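Local structure of uncharacterized protein ABO_0056 (Alcanivorax borkumensis, 3H35) at residues A70-R84 / L152-I164. The protein is of unknown function but belongs to the Abi-alpha (DUF4393) family and may have a part in abortive infection. Numbering follows the deposited sequence.
Sequences AFALLTLYSGSRFSR and LPKLSIRRETLRI
Glu160 puts one carboxylate oxygen on each of two hydroxyls from strand 71-77. Thr75 OG1 donates to Glu160 OE1, the modelled 2.5 Å being shorter than usual and doubtful in its exact value, and Glu160 OE2 accepts from Tyr77 OH at 2.7 Å on the syn side. The Tyr77 ring meets OE2 edge-on, its plane 84° from that of the carboxylate. On the anti side of Glu160 OE2 comes Arg158 NH2, a salt bridge of 2.7 Å lying in the guanidinium plane; these two donors, with the partners of OE1, restrict how the carboxylate can turn. Arg158 gets there with CG anti to its backbone N (chi1 -172°) and a chain extended to NE; on the way its CB touches Tyr77 CE2, and its CD lies over one face of the Arg84 guanidinium. The two guanidinium groups share a water, bound by Arg84 NH2 and Arg158 NE. Beyond them Ser156 OG donates to Gly79 O at 2.6 Å and receives a weak bond from Arg84 NH1. Strands 71-77 and 156-164, central in a four-stranded antiparallel sheet, carry the carboxylate cluster; Gly79 and Arg84 belong to the following loop. On the opposite face Leu76 and Ile157 lie side by side, Leu76 CD2 3.6 Å from Ile157 CG1, and helix 139-151 packs against Leu74 and Ile157. Arg90 of strand 87-91 salt-bridges Glu160 OE1 and hydrogen-bonds Thr75 OG1, while Asp123 salt-bridges Arg158 NH1.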
ATOM      1  N   ALA A  70      16.327 -16.023  -1.163  1.00 27.83           N
ATOM      2  CA  ALA A  70      16.018 -15.158  -0.049  1.00 28.63           C
ATOM      3  C   ALA A  70      17.177 -14.167   0.141  1.00 28.91           C
ATOM      4  O   ALA A  70      18.345 -14.553   0.012  1.00 28.84           O
ATOM      5  CB  ALA A  70      15.773 -15.996   1.222  1.00 28.26           C
ATOM      6  N   PHE A  71      16.860 -12.893   0.399  1.00 28.31           N
ATOM      7  CA  PHE A  71      17.907 -11.891   0.634  1.00 28.38           C
ATOM      8  C   PHE A  71      17.768 -11.200   1.978  1.00 27.75           C
ATOM      9  O   PHE A  71      16.694 -11.237   2.576  1.00 27.87           O
ATOM     10  CB  PHE A  71      17.926 -10.869  -0.512  1.00 29.16           C
ATOM     11  CG  PHE A  71      18.303 -11.474  -1.833  1.00 29.36           C
ATOM     12  CD1 PHE A  71      19.635 -11.605  -2.192  1.00 31.40           C
ATOM     13  CD2 PHE A  71      17.319 -11.960  -2.700  1.00 32.62           C
ATOM     14  CE1 PHE A  71      19.995 -12.184  -3.421  1.00 31.48           C
ATOM     15  CE2 PHE A  71      17.664 -12.564  -3.924  1.00 31.46           C
ATOM     16  CZ  PHE A  71      19.004 -12.672  -4.284  1.00 31.07           C
ATOM     17  N   ALA A  72      18.853 -10.600   2.453  1.00 26.74           N
ATOM     18  CA  ALA A  72      18.832  -9.830   3.686  1.00 27.13           C
ATOM     19  C   ALA A  72      17.964  -8.589   3.506  1.00 26.70           C
ATOM     20  O   ALA A  72      18.010  -7.910   2.468  1.00 26.92           O
ATOM     21  CB  ALA A  72      20.258  -9.439   4.136  1.00 27.67           C
ATOM     22  N   LEU A  73      17.161  -8.306   4.514  1.00 26.48           N
ATOM     23  CA  LEU A  73      16.285  -7.162   4.531  1.00 26.68           C
ATOM     24  C   LEU A  73      16.421  -6.460   5.852  1.00 27.28           C
ATOM     25  O   LEU A  73      16.340  -7.077   6.903  1.00 27.86           O
ATOM     26  CB  LEU A  73      14.826  -7.650   4.371  1.00 26.89           C
ATOM     27  CG  LEU A  73      13.727  -6.611   4.131  1.00 27.51           C
ATOM     28  CD1 LEU A  73      14.019  -5.828   2.831  1.00 25.20           C
ATOM     29  CD2 LEU A  73      12.368  -7.310   4.081  1.00 27.54           C
ATOM     30  N   LEU A  74      16.658  -5.173   5.818  1.00 27.65           N
ATOM     31  CA  LEU A  74      16.587  -4.373   7.043  1.00 28.31           C
ATOM     32  C   LEU A  74      15.301  -3.589   6.983  1.00 27.81           C
ATOM     33  O   LEU A  74      14.998  -2.945   5.974  1.00 28.39           O
ATOM     34  CB  LEU A  74      17.767  -3.388   7.150  1.00 28.52           C
ATOM     35  CG  LEU A  74      19.205  -3.912   7.195  1.00 29.28           C
ATOM     36  CD1 LEU A  74      20.162  -2.688   7.344  1.00 28.98           C
ATOM     37  CD2 LEU A  74      19.374  -4.923   8.314  1.00 28.32           C
ATOM     38  N   THR A  75      14.522  -3.669   8.042  1.00 27.82           N
ATOM     39  CA  THR A  75      13.280  -2.944   8.119  1.00 27.26           C
ATOM     40  C   THR A  75      13.345  -1.957   9.279  1.00 27.18           C
ATOM     41  O   THR A  75      13.720  -2.316  10.386  1.00 26.98           O
ATOM     42  CB  THR A  75      12.115  -3.941   8.290  1.00 28.59           C
ATOM     43  OG1 THR A  75      12.104  -4.895   7.194  1.00 27.34           O
ATOM     44  CG2 THR A  75      10.811  -3.202   8.385  1.00 25.28           C
ATOM     45  N   LEU A  76      13.012  -0.705   9.004  1.00 26.08           N
ATOM     46  CA  LEU A  76      12.902   0.311  10.017  1.00 25.40           C
ATOM     47  C   LEU A  76      11.454   0.410  10.407  1.00 26.48           C
ATOM     48  O   LEU A  76      10.563   0.677   9.576  1.00 25.03           O
ATOM     49  CB  LEU A  76      13.427   1.652   9.521  1.00 24.56           C
ATOM     50  CG  LEU A  76      14.919   1.706   9.218  1.00 25.60           C
ATOM     51  CD1 LEU A  76      15.315   3.098   8.645  1.00 25.94           C
ATOM     52  CD2 LEU A  76      15.765   1.350  10.453  1.00 26.15           C
ATOM     53  N   TYR A  77      11.243   0.161  11.699  1.00 27.01           N
ATOM     54  CA  TYR A  77       9.966   0.219  12.351  1.00 26.92           C
ATOM     55  C   TYR A  77       9.875   1.434  13.240  1.00 27.91           C
ATOM     56  O   TYR A  77      10.826   1.779  13.942  1.00 26.48           O
ATOM     57  CB  TYR A  77       9.790  -0.991  13.254  1.00 27.10           C
ATOM     58  CG  TYR A  77       9.438  -2.240  12.534  1.00 27.84           C
ATOM     59  CD1 TYR A  77       8.123  -2.567  12.276  1.00 31.89           C
ATOM     60  CD2 TYR A  77      10.417  -3.099  12.098  1.00 31.88           C
ATOM     61  CE1 TYR A  77       7.788  -3.764  11.588  1.00 34.50           C
ATOM     62  CE2 TYR A  77      10.104  -4.292  11.424  1.00 33.70           C
ATOM     63  CZ  TYR A  77       8.790  -4.605  11.169  1.00 33.68           C
ATOM     64  OH  TYR A  77       8.505  -5.755  10.496  1.00 35.63           O
ATOM     65  N   SER A  78       8.677   1.996  13.300  1.00 28.67           N
ATOM     66  CA  SER A  78       8.447   3.242  13.988  1.00 29.86           C
ATOM     67  C   SER A  78       8.683   3.141  15.470  1.00 29.64           C
ATOM     68  O   SER A  78       9.035   4.118  16.094  1.00 30.87           O
ATOM     69  CB  SER A  78       7.016   3.721  13.744  1.00 29.98           C
ATOM     70  OG  SER A  78       6.085   2.780  14.228  1.00 31.84           O
ATOM     71  N   GLY A  79       8.487   1.960  16.026  1.00 29.80           N
ATOM     72  CA  GLY A  79       8.686   1.738  17.445  1.00 29.86           C
ATOM     73  C   GLY A  79       9.864   0.808  17.707  1.00 30.03           C
ATOM     74  O   GLY A  79      10.505   0.307  16.775  1.00 28.82           O
ATOM     75  N   SER A  80      10.102   0.565  18.991  1.00 30.23           N
ATOM     76  CA  SER A  80      11.170  -0.303  19.463  1.00 31.19           C
ATOM     77  C   SER A  80      10.801  -1.760  19.299  1.00 31.83           C
ATOM     78  O   SER A  80       9.666  -2.104  19.015  1.00 31.11           O
ATOM     79  CB  SER A  80      11.441  -0.076  20.949  1.00 31.62           C
ATOM     80  OG  SER A  80      10.622  -0.979  21.714  1.00 32.36           O
ATOM     81  N   ARG A  81      11.789  -2.615  19.517  1.00 33.01           N
ATOM     82  CA  ARG A  81      11.613  -4.050  19.437  1.00 33.64           C
ATOM     83  C   ARG A  81      10.641  -4.613  20.474  1.00 35.24           C
ATOM     84  O   ARG A  81      10.305  -5.795  20.405  1.00 36.37           O
ATOM     85  CB  ARG A  81      12.961  -4.761  19.590  1.00 33.19           C
ATOM     86  CG  ARG A  81      13.559  -4.712  21.016  1.00 30.72           C
ATOM     87  CD  ARG A  81      14.545  -5.862  21.237  1.00 28.53           C
ATOM     88  NE  ARG A  81      15.602  -5.841  20.226  1.00 26.54           N
ATOM     89  CZ  ARG A  81      16.529  -6.778  20.113  1.00 27.42           C
ATOM     90  NH1 ARG A  81      17.445  -6.681  19.191  1.00 25.51           N
ATOM     91  NH2 ARG A  81      16.568  -7.817  20.953  1.00 29.50           N
ATOM     92  N   PHE A  82      10.213  -3.819  21.441  1.00 36.20           N
ATOM     93  CA  PHE A  82       9.171  -4.278  22.328  1.00 37.63           C
ATOM     94  C   PHE A  82       7.818  -3.644  21.986  1.00 39.29           C
ATOM     95  O   PHE A  82       6.853  -3.874  22.684  1.00 38.89           O
ATOM     96  CB  PHE A  82       9.572  -4.068  23.794  1.00 37.73           C
ATOM     97  CG  PHE A  82      10.882  -4.737  24.143  1.00 37.27           C
ATOM     98  CD1 PHE A  82      10.973  -6.138  24.172  1.00 37.15           C
ATOM     99  CD2 PHE A  82      12.035  -3.979  24.368  1.00 34.20           C
ATOM    100  CE1 PHE A  82      12.192  -6.777  24.457  1.00 37.84           C
ATOM    101  CE2 PHE A  82      13.254  -4.601  24.651  1.00 35.61           C
ATOM    102  CZ  PHE A  82      13.340  -6.005  24.707  1.00 36.74           C
ATOM    103  N   SER A  83       7.759  -2.860  20.910  1.00 40.62           N
ATOM    104  CA  SER A  83       6.475  -2.435  20.360  1.00 42.28           C
ATOM    105  C   SER A  83       6.632  -1.840  18.972  1.00 41.85           C
ATOM    106  O   SER A  83       6.565  -0.634  18.803  1.00 42.55           O
ATOM    107  CB  SER A  83       5.810  -1.410  21.272  1.00 42.52           C
ATOM    108  OG  SER A  83       4.592  -0.997  20.644  1.00 46.97           O
ATOM    109  N   ARG A  84       6.834  -2.695  17.984  1.00 42.02           N
ATOM    110  CA  ARG A  84       7.395  -2.281  16.688  1.00 42.08           C
ATOM    111  C   ARG A  84       6.633  -1.168  15.951  1.00 41.33           C
ATOM    112  O   ARG A  84       7.257  -0.368  15.249  1.00 41.46           O
ATOM    113  CB  ARG A  84       7.494  -3.494  15.761  1.00 42.96           C
ATOM    114  CG  ARG A  84       8.462  -4.580  16.226  1.00 44.45           C
ATOM    115  CD  ARG A  84       9.868  -4.149  16.003  1.00 46.87           C
ATOM    116  NE  ARG A  84      10.822  -5.219  16.228  1.00 47.39           N
ATOM    117  CZ  ARG A  84      12.145  -5.062  16.165  1.00 47.52           C
ATOM    118  NH1 ARG A  84      12.673  -3.868  15.875  1.00 46.03           N
ATOM    119  NH2 ARG A  84      12.947  -6.115  16.372  1.00 47.47           N
ATOM    120  N   LEU A 152      10.933  10.016  15.004  1.00 27.48           N
ATOM    121  CA  LEU A 152      10.517   8.719  15.543  1.00 27.55           C
ATOM    122  C   LEU A 152      11.642   8.177  16.432  1.00 27.37           C
ATOM    123  O   LEU A 152      12.434   7.343  16.029  1.00 25.85           O
ATOM    124  CB  LEU A 152      10.209   7.765  14.407  1.00 28.35           C
ATOM    125  CG  LEU A 152       8.984   8.288  13.614  1.00 32.08           C
ATOM    126  CD1 LEU A 152       9.082   7.930  12.187  1.00 33.00           C
ATOM    127  CD2 LEU A 152       7.714   7.810  14.228  1.00 30.43           C
ATOM    128  N   PRO A 153      11.716   8.674  17.663  1.00 28.04           N
ATOM    129  CA  PRO A 153      12.906   8.453  18.457  1.00 27.57           C
ATOM    130  C   PRO A 153      13.131   7.003  18.838  1.00 27.02           C
ATOM    131  O   PRO A 153      14.257   6.623  19.059  1.00 26.95           O
ATOM    132  CB  PRO A 153      12.660   9.336  19.690  1.00 27.82           C
ATOM    133  CG  PRO A 153      11.220   9.409  19.809  1.00 27.54           C
ATOM    134  CD  PRO A 153      10.676   9.386  18.426  1.00 28.13           C
ATOM    135  N   LYS A 154      12.071   6.205  18.887  1.00 27.49           N
ATOM    136  CA  LYS A 154      12.170   4.783  19.223  1.00 28.33           C
ATOM    137  C   LYS A 154      12.412   3.854  17.999  1.00 27.57           C
ATOM    138  O   LYS A 154      12.531   2.623  18.150  1.00 27.21           O
ATOM    139  CB  LYS A 154      10.913   4.368  20.005  1.00 29.47           C
ATOM    140  CG  LYS A 154      10.939   5.011  21.394  1.00 33.28           C
ATOM    141  CD  LYS A 154       9.603   5.177  22.060  1.00 38.67           C
ATOM    142  CE  LYS A 154       9.761   6.109  23.284  1.00 42.40           C
ATOM    143  NZ  LYS A 154       8.415   6.699  23.679  1.00 45.95           N
ATOM    144  N   LEU A 155      12.524   4.456  16.814  1.00 26.22           N
ATOM    145  CA  LEU A 155      12.766   3.733  15.550  1.00 26.27           C
ATOM    146  C   LEU A 155      13.736   2.585  15.768  1.00 26.41           C
ATOM    147  O   LEU A 155      14.793   2.763  16.372  1.00 24.31           O
ATOM    148  CB  LEU A 155      13.413   4.675  14.526  1.00 25.93           C
ATOM    149  CG  LEU A 155      13.462   4.261  13.072  1.00 27.11           C
ATOM    150  CD1 LEU A 155      12.056   4.356  12.451  1.00 28.93           C
ATOM    151  CD2 LEU A 155      14.455   5.138  12.288  1.00 26.12           C
ATOM    152  N   SER A 156      13.408   1.422  15.244  1.00 27.02           N
ATOM    153  CA  SER A 156      14.329   0.297  15.352  1.00 27.03           C
ATOM    154  C   SER A 156      14.562  -0.402  14.029  1.00 27.26           C
ATOM    155  O   SER A 156      13.649  -0.490  13.160  1.00 27.55           O
ATOM    156  CB  SER A 156      13.828  -0.724  16.395  1.00 26.45           C
ATOM    157  OG  SER A 156      12.524  -1.151  16.076  1.00 25.37           O
ATOM    158  N   ILE A 157      15.766  -0.944  13.912  1.00 27.35           N
ATOM    159  CA  ILE A 157      16.118  -1.827  12.808  1.00 27.69           C
ATOM    160  C   ILE A 157      15.707  -3.209  13.190  1.00 28.24           C
ATOM    161  O   ILE A 157      16.016  -3.674  14.280  1.00 27.85           O
ATOM    162  CB  ILE A 157      17.617  -1.929  12.570  1.00 27.75           C
ATOM    163  CG1 ILE A 157      18.207  -0.542  12.289  1.00 28.57           C
ATOM    164  CG2 ILE A 157      17.887  -2.898  11.384  1.00 27.27           C
ATOM    165  CD1 ILE A 157      19.702  -0.510  12.025  1.00 27.97           C
ATOM    166  N   ARG A 158      15.043  -3.886  12.273  1.00 28.60           N
ATOM    167  CA  ARG A 158      14.814  -5.293  12.415  1.00 29.21           C
ATOM    168  C   ARG A 158      15.349  -6.018  11.214  1.00 28.83           C
ATOM    169  O   ARG A 158      15.028  -5.662  10.079  1.00 28.59           O
ATOM    170  CB  ARG A 158      13.333  -5.601  12.578  1.00 29.34           C
ATOM    171  CG  ARG A 158      13.090  -7.043  12.922  1.00 31.62           C
ATOM    172  CD  ARG A 158      11.622  -7.275  13.328  1.00 37.09           C
ATOM    173  NE  ARG A 158      11.393  -8.629  13.852  1.00 39.58           N
ATOM    174  CZ  ARG A 158      10.875  -9.646  13.155  1.00 42.77           C
ATOM    175  NH1 ARG A 158      10.703 -10.833  13.734  1.00 43.19           N
ATOM    176  NH2 ARG A 158      10.514  -9.497  11.890  1.00 42.49           N
ATOM    177  N   ARG A 159      16.162  -7.036  11.479  1.00 28.32           N
ATOM    178  CA  ARG A 159      16.700  -7.887  10.456  1.00 29.01           C
ATOM    179  C   ARG A 159      15.651  -8.911  10.026  1.00 28.81           C
ATOM    180  O   ARG A 159      15.136  -9.680  10.815  1.00 28.39           O
ATOM    181  CB  ARG A 159      17.961  -8.590  10.922  1.00 29.05           C
ATOM    182  CG  ARG A 159      19.153  -7.658  11.160  1.00 30.03           C
ATOM    183  CD  ARG A 159      20.250  -8.417  11.864  1.00 32.72           C
ATOM    184  NE  ARG A 159      21.516  -7.706  11.850  1.00 34.40           N
ATOM    185  CZ  ARG A 159      22.659  -8.231  12.255  1.00 34.99           C
ATOM    186  NH1 ARG A 159      22.704  -9.482  12.716  1.00 37.82           N
ATOM    187  NH2 ARG A 159      23.763  -7.518  12.170  1.00 35.85           N
ATOM    188  N   GLU A 160      15.355  -8.891   8.734  1.00 28.46           N
ATOM    189  CA  GLU A 160      14.346  -9.752   8.160  1.00 28.24           C
ATOM    190  C   GLU A 160      14.888 -10.389   6.860  1.00 27.56           C
ATOM    191  O   GLU A 160      16.049 -10.189   6.473  1.00 27.20           O
ATOM    192  CB  GLU A 160      13.072  -8.931   7.935  1.00 27.78           C
ATOM    193  CG  GLU A 160      12.483  -8.359   9.250  1.00 29.09           C
ATOM    194  CD  GLU A 160      11.198  -7.574   9.062  1.00 29.14           C
ATOM    195  OE1 GLU A 160      10.978  -6.980   7.981  1.00 30.12           O
ATOM    196  OE2 GLU A 160      10.398  -7.547  10.014  1.00 31.23           O
ATOM    197  N   THR A 161      14.043 -11.182   6.220  1.00 26.75           N
ATOM    198  CA  THR A 161      14.392 -11.869   5.007  1.00 26.30           C
ATOM    199  C   THR A 161      13.391 -11.558   3.887  1.00 25.97           C
ATOM    200  O   THR A 161      12.179 -11.667   4.083  1.00 25.85           O
ATOM    201  CB  THR A 161      14.436 -13.367   5.277  1.00 27.30           C
ATOM    202  OG1 THR A 161      15.316 -13.614   6.396  1.00 27.70           O
ATOM    203  CG2 THR A 161      14.921 -14.110   4.025  1.00 25.09           C
ATOM    204  N   LEU A 162      13.899 -11.155   2.728  1.00 25.17           N
ATOM    205  CA  LEU A 162      13.061 -10.771   1.591  1.00 26.06           C
ATOM    206  C   LEU A 162      12.838 -11.985   0.750  1.00 26.01           C
ATOM    207  O   LEU A 162      13.793 -12.662   0.414  1.00 26.60           O
ATOM    208  CB  LEU A 162      13.769  -9.711   0.746  1.00 26.42           C
ATOM    209  CG  LEU A 162      13.106  -9.192  -0.531  1.00 26.73           C
ATOM    210  CD1 LEU A 162      11.815  -8.403  -0.165  1.00 25.38           C
ATOM    211  CD2 LEU A 162      14.132  -8.319  -1.309  1.00 23.37           C
ATOM    212  N   ARG A 163      11.584 -12.242   0.383  1.00 26.36           N
ATOM    213  CA  ARG A 163      11.222 -13.315  -0.546  1.00 26.48           C
ATOM    214  C   ARG A 163      10.084 -12.899  -1.454  1.00 25.58           C
ATOM    215  O   ARG A 163       9.340 -12.018  -1.107  1.00 24.71           O
ATOM    216  CB  ARG A 163      10.687 -14.523   0.191  1.00 27.61           C
ATOM    217  CG  ARG A 163      11.579 -15.055   1.223  1.00 31.54           C
ATOM    218  CD  ARG A 163      10.772 -16.018   2.066  1.00 33.15           C
ATOM    219  NE  ARG A 163      11.572 -16.269   3.233  1.00 35.50           N
ATOM    220  CZ  ARG A 163      12.593 -17.104   3.266  1.00 34.32           C
ATOM    221  NH1 ARG A 163      12.915 -17.818   2.202  1.00 35.43           N
ATOM    222  NH2 ARG A 163      13.279 -17.214   4.375  1.00 35.21           N
ATOM    223  N   ILE A 164       9.910 -13.628  -2.555  1.00 25.01           N
ATOM    224  CA  ILE A 164       8.746 -13.488  -3.414  1.00 24.53           C
ATOM    225  C   ILE A 164       7.495 -13.935  -2.659  1.00 24.63           C
ATOM    226  O   ILE A 164       7.551 -14.867  -1.869  1.00 25.66           O
ATOM    227  CB  ILE A 164       8.910 -14.296  -4.743  1.00 24.24           C
ATOM    228  CG1 ILE A 164       7.915 -13.793  -5.793  1.00 25.87           C
ATOM    229  CG2 ILE A 164       8.695 -15.826  -4.536  1.00 21.19           C
ATOM    230  CD1 ILE A 164       8.336 -14.160  -7.201  1.00 23.51           C
TER
HETATM  231  O   HOH W   1       9.341   6.364  17.778  1.00 35.94           O
HETATM  232  O   HOH W   2      12.077  -9.213  16.570  1.00 51.75           O